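Local coordinates for DUF952 domain-containing protein (PDB 2O0Q) that is of unknown function but belongs to the DUF952 family, a member of the ADP-ribosyl clan, at residues R10-E23 against P87-L99. Residues are numbered along the deposited sequence; the frame is centred on the assembly and turned at random.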
ATOM      1  N   ARG A  10      11.634  -0.453   1.102  1.00 14.67           N
ATOM      2  CA  ARG A  10      12.338  -0.994  -0.057  1.00 17.37           C
ATOM      3  C   ARG A  10      12.763  -2.433   0.252  1.00 17.69           C
ATOM      4  O   ARG A  10      12.696  -3.315  -0.607  1.00 19.64           O
ATOM      5  CB  ARG A  10      13.558  -0.121  -0.371  1.00 18.42           C
ATOM      6  CG  ARG A  10      14.602  -0.755  -1.295  1.00 21.28           C
ATOM      7  CD  ARG A  10      14.009  -1.272  -2.597  1.00 21.62           C
ATOM      8  NE  ARG A  10      13.409  -0.220  -3.413  1.00 21.80           N
ATOM      9  CZ  ARG A  10      12.930  -0.416  -4.638  1.00 21.93           C
ATOM     10  NH1 ARG A  10      12.987  -1.625  -5.180  1.00 22.42           N
ATOM     11  NH2 ARG A  10      12.388   0.588  -5.319  1.00 22.53           N
ATOM     12  N   ALA A  11      13.184  -2.669   1.490  1.00 18.49           N
ATOM     13  CA  ALA A  11      13.607  -4.005   1.899  1.00 19.19           C
ATOM     14  C   ALA A  11      12.474  -5.003   1.697  1.00 19.57           C
ATOM     15  O   ALA A  11      12.671  -6.081   1.136  1.00 20.04           O
ATOM     16  CB  ALA A  11      14.034  -3.994   3.363  1.00 18.80           C
ATOM     17  N   GLU A  12      11.282  -4.639   2.153  1.00 19.51           N
ATOM     18  CA  GLU A  12      10.139  -5.524   2.022  1.00 19.19           C
ATOM     19  C   GLU A  12       9.750  -5.767   0.571  1.00 18.52           C
ATOM     20  O   GLU A  12       9.359  -6.881   0.208  1.00 18.45           O
ATOM     21  CB  GLU A  12       8.961  -4.968   2.825  1.00 20.04           C
ATOM     22  CG  GLU A  12       9.167  -5.118   4.330  1.00 22.99           C
ATOM     23  CD  GLU A  12       8.147  -4.353   5.146  1.00 24.48           C
ATOM     24  OE1 GLU A  12       8.080  -3.116   4.992  1.00 24.88           O
ATOM     25  OE2 GLU A  12       7.418  -4.987   5.942  1.00 24.37           O
ATOM     26  N   TRP A  13       9.871  -4.740  -0.265  1.00 17.35           N
ATOM     27  CA  TRP A  13       9.525  -4.887  -1.672  1.00 16.85           C
ATOM     28  C   TRP A  13      10.546  -5.789  -2.377  1.00 17.69           C
ATOM     29  O   TRP A  13      10.169  -6.658  -3.165  1.00 18.60           O
ATOM     30  CB  TRP A  13       9.456  -3.515  -2.351  1.00 16.15           C
ATOM     31  CG  TRP A  13       9.040  -3.562  -3.803  1.00 17.95           C
ATOM     32  CD1 TRP A  13       9.616  -2.881  -4.837  1.00 18.70           C
ATOM     33  CD2 TRP A  13       7.964  -4.323  -4.377  1.00 16.59           C
ATOM     34  NE1 TRP A  13       8.973  -3.170  -6.017  1.00 18.50           N
ATOM     35  CE2 TRP A  13       7.955  -4.052  -5.766  1.00 17.86           C
ATOM     36  CE3 TRP A  13       7.009  -5.206  -3.855  1.00 17.21           C
ATOM     37  CZ2 TRP A  13       7.028  -4.633  -6.642  1.00 18.54           C
ATOM     38  CZ3 TRP A  13       6.082  -5.788  -4.731  1.00 18.94           C
ATOM     39  CH2 TRP A  13       6.104  -5.496  -6.109  1.00 18.06           C
ATOM     40  N   ASP A  14      11.835  -5.596  -2.095  1.00 17.26           N
ATOM     41  CA  ASP A  14      12.852  -6.443  -2.716  1.00 17.83           C
ATOM     42  C   ASP A  14      12.635  -7.886  -2.265  1.00 18.48           C
ATOM     43  O   ASP A  14      12.722  -8.822  -3.067  1.00 17.75           O
ATOM     44  CB  ASP A  14      14.269  -6.003  -2.326  1.00 19.10           C
ATOM     45  CG  ASP A  14      14.710  -4.736  -3.034  1.00 20.50           C
ATOM     46  OD1 ASP A  14      14.116  -4.380  -4.072  1.00 19.93           O
ATOM     47  OD2 ASP A  14      15.674  -4.101  -2.555  1.00 22.78           O
ATOM     48  N   ALA A  15      12.350  -8.058  -0.975  1.00 18.14           N
ATOM     49  CA  ALA A  15      12.110  -9.381  -0.412  1.00 17.82           C
ATOM     50  C   ALA A  15      10.901 -10.013  -1.090  1.00 19.34           C
ATOM     51  O   ALA A  15      10.866 -11.222  -1.333  1.00 18.29           O
ATOM     52  CB  ALA A  15      11.869  -9.273   1.085  1.00 20.04           C
ATOM     53  N   ALA A  16       9.907  -9.187  -1.394  1.00 18.25           N
ATOM     54  CA  ALA A  16       8.702  -9.672  -2.049  1.00 19.07           C
ATOM     55  C   ALA A  16       9.034 -10.145  -3.463  1.00 18.65           C
ATOM     56  O   ALA A  16       8.582 -11.204  -3.897  1.00 18.91           O
ATOM     57  CB  ALA A  16       7.653  -8.568  -2.092  1.00 18.38           C
ATOM     58  N   LYS A  17       9.838  -9.366  -4.177  1.00 19.06           N
ATOM     59  CA  LYS A  17      10.206  -9.727  -5.538  1.00 19.72           C
ATOM     60  C   LYS A  17      11.012 -11.026  -5.591  1.00 21.01           C
ATOM     61  O   LYS A  17      10.920 -11.782  -6.560  1.00 20.29           O
ATOM     62  CB  LYS A  17      10.986  -8.584  -6.197  1.00 22.45           C
ATOM     63  CG  LYS A  17      10.144  -7.335  -6.418  1.00 23.20           C
ATOM     64  CD  LYS A  17      10.746  -6.415  -7.466  1.00 27.15           C
ATOM     65  CE  LYS A  17      12.089  -5.862  -7.040  1.00 29.03           C
ATOM     66  NZ  LYS A  17      12.682  -5.013  -8.118  1.00 28.96           N
ATOM     67  N   ALA A  18      11.786 -11.288  -4.542  1.00 19.69           N
ATOM     68  CA  ALA A  18      12.598 -12.497  -4.478  1.00 20.27           C
ATOM     69  C   ALA A  18      11.736 -13.731  -4.220  1.00 19.34           C
ATOM     70  O   ALA A  18      12.177 -14.864  -4.422  1.00 19.55           O
ATOM     71  CB  ALA A  18      13.649 -12.357  -3.389  1.00 19.47           C
ATOM     72  N   GLN A  19      10.502 -13.507  -3.778  1.00 19.80           N
ATOM     73  CA  GLN A  19       9.583 -14.604  -3.490  1.00 20.85           C
ATOM     74  C   GLN A  19       8.462 -14.714  -4.526  1.00 18.53           C
ATOM     75  O   GLN A  19       7.766 -15.726  -4.587  1.00 19.77           O
ATOM     76  CB  GLN A  19       8.975 -14.426  -2.093  1.00 23.07           C
ATOM     77  CG  GLN A  19      10.007 -14.396  -0.972  1.00 28.25           C
ATOM     78  CD  GLN A  19      10.772 -15.705  -0.838  1.00 32.99           C
ATOM     79  OE1 GLN A  19      11.831 -15.759  -0.204  1.00 35.53           O
ATOM     80  NE2 GLN A  19      10.234 -16.771  -1.426  1.00 34.26           N
ATOM     81  N   GLY A  20       8.291 -13.678  -5.339  1.00 19.16           N
ATOM     82  CA  GLY A  20       7.240 -13.696  -6.343  1.00 19.34           C
ATOM     83  C   GLY A  20       5.945 -13.069  -5.850  1.00 19.23           C
ATOM     84  O   GLY A  20       5.010 -12.852  -6.626  1.00 19.76           O
ATOM     85  N   ARG A  21       5.881 -12.784  -4.553  1.00 18.57           N
ATOM     86  CA  ARG A  21       4.687 -12.173  -3.982  1.00 17.60           C
ATOM     87  C   ARG A  21       4.964 -11.503  -2.641  1.00 16.32           C
ATOM     88  O   ARG A  21       5.914 -11.857  -1.939  1.00 15.13           O
ATOM     89  CB  ARG A  21       3.568 -13.219  -3.829  1.00 18.18           C
ATOM     90  CG  ARG A  21       3.707 -14.216  -2.665  1.00 21.43           C
ATOM     91  CD  ARG A  21       4.858 -15.200  -2.843  1.00 22.34           C
ATOM     92  NE  ARG A  21       4.835 -16.253  -1.825  1.00 26.37           N
ATOM     93  CZ  ARG A  21       4.029 -17.314  -1.849  1.00 27.98           C
ATOM     94  NH1 ARG A  21       3.168 -17.486  -2.846  1.00 28.05           N
ATOM     95  NH2 ARG A  21       4.074 -18.205  -0.866  1.00 28.26           N
ATOM     96  N   PHE A  22       4.135 -10.520  -2.303  1.00 14.83           N
ATOM     97  CA  PHE A  22       4.262  -9.796  -1.045  1.00 15.61           C
ATOM     98  C   PHE A  22       3.257 -10.412  -0.081  1.00 15.44           C
ATOM     99  O   PHE A  22       2.051 -10.381  -0.328  1.00 16.36           O
ATOM    100  CB  PHE A  22       3.956  -8.309  -1.259  1.00 15.62           C
ATOM    101  CG  PHE A  22       3.961  -7.493   0.007  1.00 16.69           C
ATOM    102  CD1 PHE A  22       5.073  -7.481   0.839  1.00 17.85           C
ATOM    103  CD2 PHE A  22       2.848  -6.726   0.362  1.00 17.75           C
ATOM    104  CE1 PHE A  22       5.079  -6.716   2.005  1.00 16.66           C
ATOM    105  CE2 PHE A  22       2.845  -5.963   1.522  1.00 16.97           C
ATOM    106  CZ  PHE A  22       3.960  -5.957   2.344  1.00 17.19           C
ATOM    107  N   GLU A  23       3.750 -10.985   1.010  1.00 16.32           N
ATOM    108  CA  GLU A  23       2.868 -11.627   1.972  1.00 17.32           C
ATOM    109  C   GLU A  23       2.342 -10.676   3.030  1.00 16.21           C
ATOM    110  O   GLU A  23       1.460 -11.034   3.808  1.00 16.39           O
ATOM    111  CB  GLU A  23       3.583 -12.808   2.625  1.00 21.59           C
ATOM    112  CG  GLU A  23       4.127 -13.789   1.598  1.00 26.37           C
ATOM    113  CD  GLU A  23       4.643 -15.063   2.219  1.00 31.89           C
ATOM    114  OE1 GLU A  23       5.473 -14.977   3.151  1.00 34.10           O
ATOM    115  OE2 GLU A  23       4.222 -16.151   1.769  1.00 34.13           O
ATOM    116  N   PRO A  87      -1.755 -13.057  -0.189  1.00 17.89           N
ATOM    117  CA  PRO A  87      -0.571 -12.287  -0.580  1.00 18.46           C
ATOM    118  C   PRO A  87      -0.777 -11.570  -1.913  1.00 18.65           C
ATOM    119  O   PRO A  87      -1.550 -12.021  -2.762  1.00 18.54           O
ATOM    120  CB  PRO A  87       0.535 -13.346  -0.630  1.00 19.16           C
ATOM    121  CG  PRO A  87      -0.215 -14.635  -0.852  1.00 21.18           C
ATOM    122  CD  PRO A  87      -1.428 -14.477   0.010  1.00 19.34           C
ATOM    123  N   LEU A  88      -0.103 -10.436  -2.081  1.00 17.20           N
ATOM    124  CA  LEU A  88      -0.206  -9.669  -3.317  1.00 16.60           C
ATOM    125  C   LEU A  88       0.873 -10.135  -4.281  1.00 16.91           C
ATOM    126  O   LEU A  88       2.061 -10.086  -3.971  1.00 16.27           O
ATOM    127  CB  LEU A  88      -0.032  -8.177  -3.039  1.00 15.03           C
ATOM    128  CG  LEU A  88       0.014  -7.216  -4.224  1.00 16.80           C
ATOM    129  CD1 LEU A  88      -1.354  -7.154  -4.884  1.00 15.73           C
ATOM    130  CD2 LEU A  88       0.436  -5.842  -3.735  1.00 15.41           C
ATOM    131  N   LEU A  89       0.453 -10.601  -5.449  1.00 16.93           N
ATOM    132  CA  LEU A  89       1.392 -11.069  -6.455  1.00 17.13           C
ATOM    133  C   LEU A  89       2.223  -9.907  -6.975  1.00 17.86           C
ATOM    134  O   LEU A  89       1.720  -8.792  -7.127  1.00 16.55           O
ATOM    135  CB  LEU A  89       0.632 -11.714  -7.615  1.00 18.27           C
ATOM    136  CG  LEU A  89       0.560 -13.240  -7.718  1.00 18.26           C
ATOM    137  CD1 LEU A  89       0.465 -13.892  -6.351  1.00 19.89           C
ATOM    138  CD2 LEU A  89      -0.625 -13.605  -8.595  1.00 18.16           C
ATOM    139  N   VAL A  90       3.501 -10.160  -7.238  1.00 17.64           N
ATOM    140  CA  VAL A  90       4.365  -9.111  -7.763  1.00 18.15           C
ATOM    141  C   VAL A  90       3.807  -8.671  -9.112  1.00 18.09           C
ATOM    142  O   VAL A  90       3.875  -7.495  -9.470  1.00 16.10           O
ATOM    143  CB  VAL A  90       5.822  -9.612  -7.932  1.00 18.06           C
ATOM    144  CG1 VAL A  90       6.644  -8.602  -8.715  1.00 21.17           C
ATOM    145  CG2 VAL A  90       6.446  -9.833  -6.565  1.00 18.65           C
ATOM    146  N   SER A  91       3.232  -9.625  -9.843  1.00 18.65           N
ATOM    147  CA  SER A  91       2.653  -9.358 -11.159  1.00 19.19           C
ATOM    148  C   SER A  91       1.369  -8.534 -11.095  1.00 19.42           C
ATOM    149  O   SER A  91       0.902  -8.021 -12.114  1.00 19.81           O
ATOM    150  CB  SER A  91       2.361 -10.675 -11.888  1.00 19.53           C
ATOM    151  OG  SER A  91       1.393 -11.447 -11.195  1.00 19.04           O
ATOM    152  N   GLU A  92       0.794  -8.408  -9.907  1.00 18.52           N
ATOM    153  CA  GLU A  92      -0.442  -7.649  -9.760  1.00 18.66           C
ATOM    154  C   GLU A  92      -0.199  -6.161  -9.517  1.00 19.09           C
ATOM    155  O   GLU A  92      -1.143  -5.372  -9.415  1.00 18.39           O
ATOM    156  CB  GLU A  92      -1.290  -8.253  -8.638  1.00 17.45           C
ATOM    157  CG  GLU A  92      -1.819  -9.638  -8.980  1.00 18.79           C
ATOM    158  CD  GLU A  92      -2.630 -10.270  -7.870  1.00 17.57           C
ATOM    159  OE1 GLU A  92      -2.161 -10.270  -6.712  1.00 18.11           O
ATOM    160  OE2 GLU A  92      -3.736 -10.783  -8.159  1.00 18.60           O
ATOM    161  N   VAL A  93       1.070  -5.778  -9.432  1.00 18.05           N
ATOM    162  CA  VAL A  93       1.424  -4.380  -9.231  1.00 17.41           C
ATOM    163  C   VAL A  93       1.517  -3.714 -10.599  1.00 19.98           C
ATOM    164  O   VAL A  93       2.300  -4.142 -11.447  1.00 18.66           O
ATOM    165  CB  VAL A  93       2.785  -4.234  -8.519  1.00 17.51           C
ATOM    166  CG1 VAL A  93       3.202  -2.777  -8.508  1.00 17.08           C
ATOM    167  CG2 VAL A  93       2.693  -4.767  -7.098  1.00 15.89           C
ATOM    168  N   THR A  94       0.723  -2.667 -10.810  1.00 20.24           N
ATOM    169  CA  THR A  94       0.725  -1.961 -12.088  1.00 22.33           C
ATOM    170  C   THR A  94       1.948  -1.055 -12.214  1.00 22.79           C
ATOM    171  O   THR A  94       2.555  -0.969 -13.283  1.00 21.75           O
ATOM    172  CB  THR A  94      -0.566  -1.138 -12.265  1.00 23.92           C
ATOM    173  OG1 THR A  94      -0.608  -0.084 -11.295  1.00 29.66           O
ATOM    174  CG2 THR A  94      -1.782  -2.030 -12.077  1.00 24.53           C
ATOM    175  N   ARG A  95       2.310  -0.378 -11.128  1.00 21.62           N
ATOM    176  CA  ARG A  95       3.490   0.480 -11.139  1.00 22.40           C
ATOM    177  C   ARG A  95       3.976   0.803  -9.734  1.00 21.67           C
ATOM    178  O   ARG A  95       3.200   0.807  -8.777  1.00 20.08           O
ATOM    179  CB  ARG A  95       3.232   1.780 -11.913  1.00 25.28           C
ATOM    180  CG  ARG A  95       2.223   2.729 -11.298  1.00 28.74           C
ATOM    181  CD  ARG A  95       2.355   4.122 -11.918  1.00 31.76           C
ATOM    182  NE  ARG A  95       1.220   4.983 -11.594  1.00 34.99           N
ATOM    183  CZ  ARG A  95       0.038   4.925 -12.207  1.00 35.64           C
ATOM    184  NH1 ARG A  95      -0.162   4.048 -13.184  1.00 37.20           N
ATOM    185  NH2 ARG A  95      -0.945   5.736 -11.839  1.00 35.23           N
ATOM    186  N   GLU A  96       5.274   1.061  -9.623  1.00 19.80           N
ATOM    187  CA  GLU A  96       5.890   1.388  -8.348  1.00 20.05           C
ATOM    188  C   GLU A  96       6.633   2.707  -8.449  1.00 21.45           C
ATOM    189  O   GLU A  96       6.913   3.194  -9.547  1.00 22.98           O
ATOM    190  CB  GLU A  96       6.864   0.287  -7.925  1.00 19.58           C
ATOM    191  CG  GLU A  96       7.935  -0.028  -8.955  1.00 20.42           C
ATOM    192  CD  GLU A  96       8.973  -0.999  -8.424  1.00 21.21           C
ATOM    193  OE1 GLU A  96       9.847  -0.570  -7.642  1.00 20.09           O
ATOM    194  OE2 GLU A  96       8.906  -2.196  -8.776  1.00 20.99           O
ATOM    195  N   ALA A  97       6.961   3.272  -7.294  1.00 18.91           N
ATOM    196  CA  ALA A  97       7.669   4.540  -7.236  1.00 19.55           C
ATOM    197  C   ALA A  97       8.331   4.705  -5.883  1.00 18.25           C
ATOM    198  O   ALA A  97       7.781   4.292  -4.857  1.00 18.77           O
ATOM    199  CB  ALA A  97       6.697   5.684  -7.474  1.00 17.30           C
ATOM    200  N   ASP A  98       9.521   5.296  -5.877  1.00 18.51           N
ATOM    201  CA  ASP A  98      10.217   5.527  -4.621  1.00 18.81           C
ATOM    202  C   ASP A  98       9.722   6.862  -4.092  1.00 17.59           C
ATOM    203  O   ASP A  98       9.665   7.848  -4.824  1.00 19.09           O
ATOM    204  CB  ASP A  98      11.729   5.562  -4.834  1.00 19.72           C
ATOM    205  CG  ASP A  98      12.267   4.255  -5.379  1.00 22.12           C
ATOM    206  OD1 ASP A  98      11.824   3.181  -4.917  1.00 21.76           O
ATOM    207  OD2 ASP A  98      13.142   4.307  -6.268  1.00 25.77           O
ATOM    208  N   LEU A  99       9.360   6.886  -2.817  1.00 16.58           N
ATOM    209  CA  LEU A  99       8.827   8.088  -2.189  1.00 14.90           C
ATOM    210  C   LEU A  99       9.861   8.982  -1.521  1.00 15.46           C
ATOM    211  O   LEU A  99      10.908   8.515  -1.071  1.00 17.10           O
ATOM    212  CB  LEU A  99       7.773   7.693  -1.156  1.00 14.94           C
ATOM    213  CG  LEU A  99       6.542   6.952  -1.680  1.00 13.35           C
ATOM    214  CD1 LEU A  99       5.696   6.480  -0.511  1.00 12.22           C
ATOM    215  CD2 LEU A  99       5.742   7.874  -2.590  1.00 11.61           C
TER
HETATM  216  O   HOH W   1      14.031   2.362  -2.829  1.00 33.40           O
HETATM  217  O   HOH W   2      12.006  -2.238  -7.792  1.00 37.67           O
HETATM  218  O   HOH W   3      10.239  -3.989  -9.992  1.00 23.65           O
HETATM  219  O   HOH W   4       4.032 -12.512  -9.286  1.00 11.52           O
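Trp13 and Val90 are the two bumps of this contact, the indole let down from helix 10-19 and the valine pushed up into the helix end. They illustrate how a helix set well off an edge strand is joined to it: long side chains reach across, and small methyls fill the dip where the helix stops. With CG anti to the backbone N (chi1 -177°) the ring reaches away from the helix, and its leading atom CH2 sits in the corner made by Val93 CG2, at 3.6 Å, and Val90 CG1, at 4.1 Å. Lys17, one turn on, lays its CG over the centre of one ring face. Trp13 NE1 donates to Glu96 OE2 at 2.9 Å, in the ring plane but from above the carboxylate plane.

Beyond the ring, the bent chain of Arg10 swings its guanidinium to Asp98, whose OD1 receives NH2 at 2.7 Å through the syn lone pair. Asp14 OD1 takes NH1 in the same guanidinium plane, so two salt bridges hold the group at its edge and fix its plane; a water joins it to Glu96 and Lys17.

Val90 CG2 presses into the dip formed by Ala16 O, Lys17 CA and the Gly20 carbonyl, 3.3 Å from Gly20 O, to which Val90 N also donates. Next, Phe22 and Leu88 form an antiparallel hydrogen-bonded pair, while Pro87 CB lies alongside Arg21 CG at 3.9 Å.

Helix 10-19 runs roughly antiparallel to strand 93-98 (147°), an outermost strand of the six-stranded antiparallel sheet, its axis 11.5 Å away, with Trp13 and Arg10 bridging the gap. Trp13 continues onto Val57 and Leu59 of strand 56-62; from the paired strands 21-22 and 88-89, Phe22 touches strand 3-9 and Leu88 touches Val61.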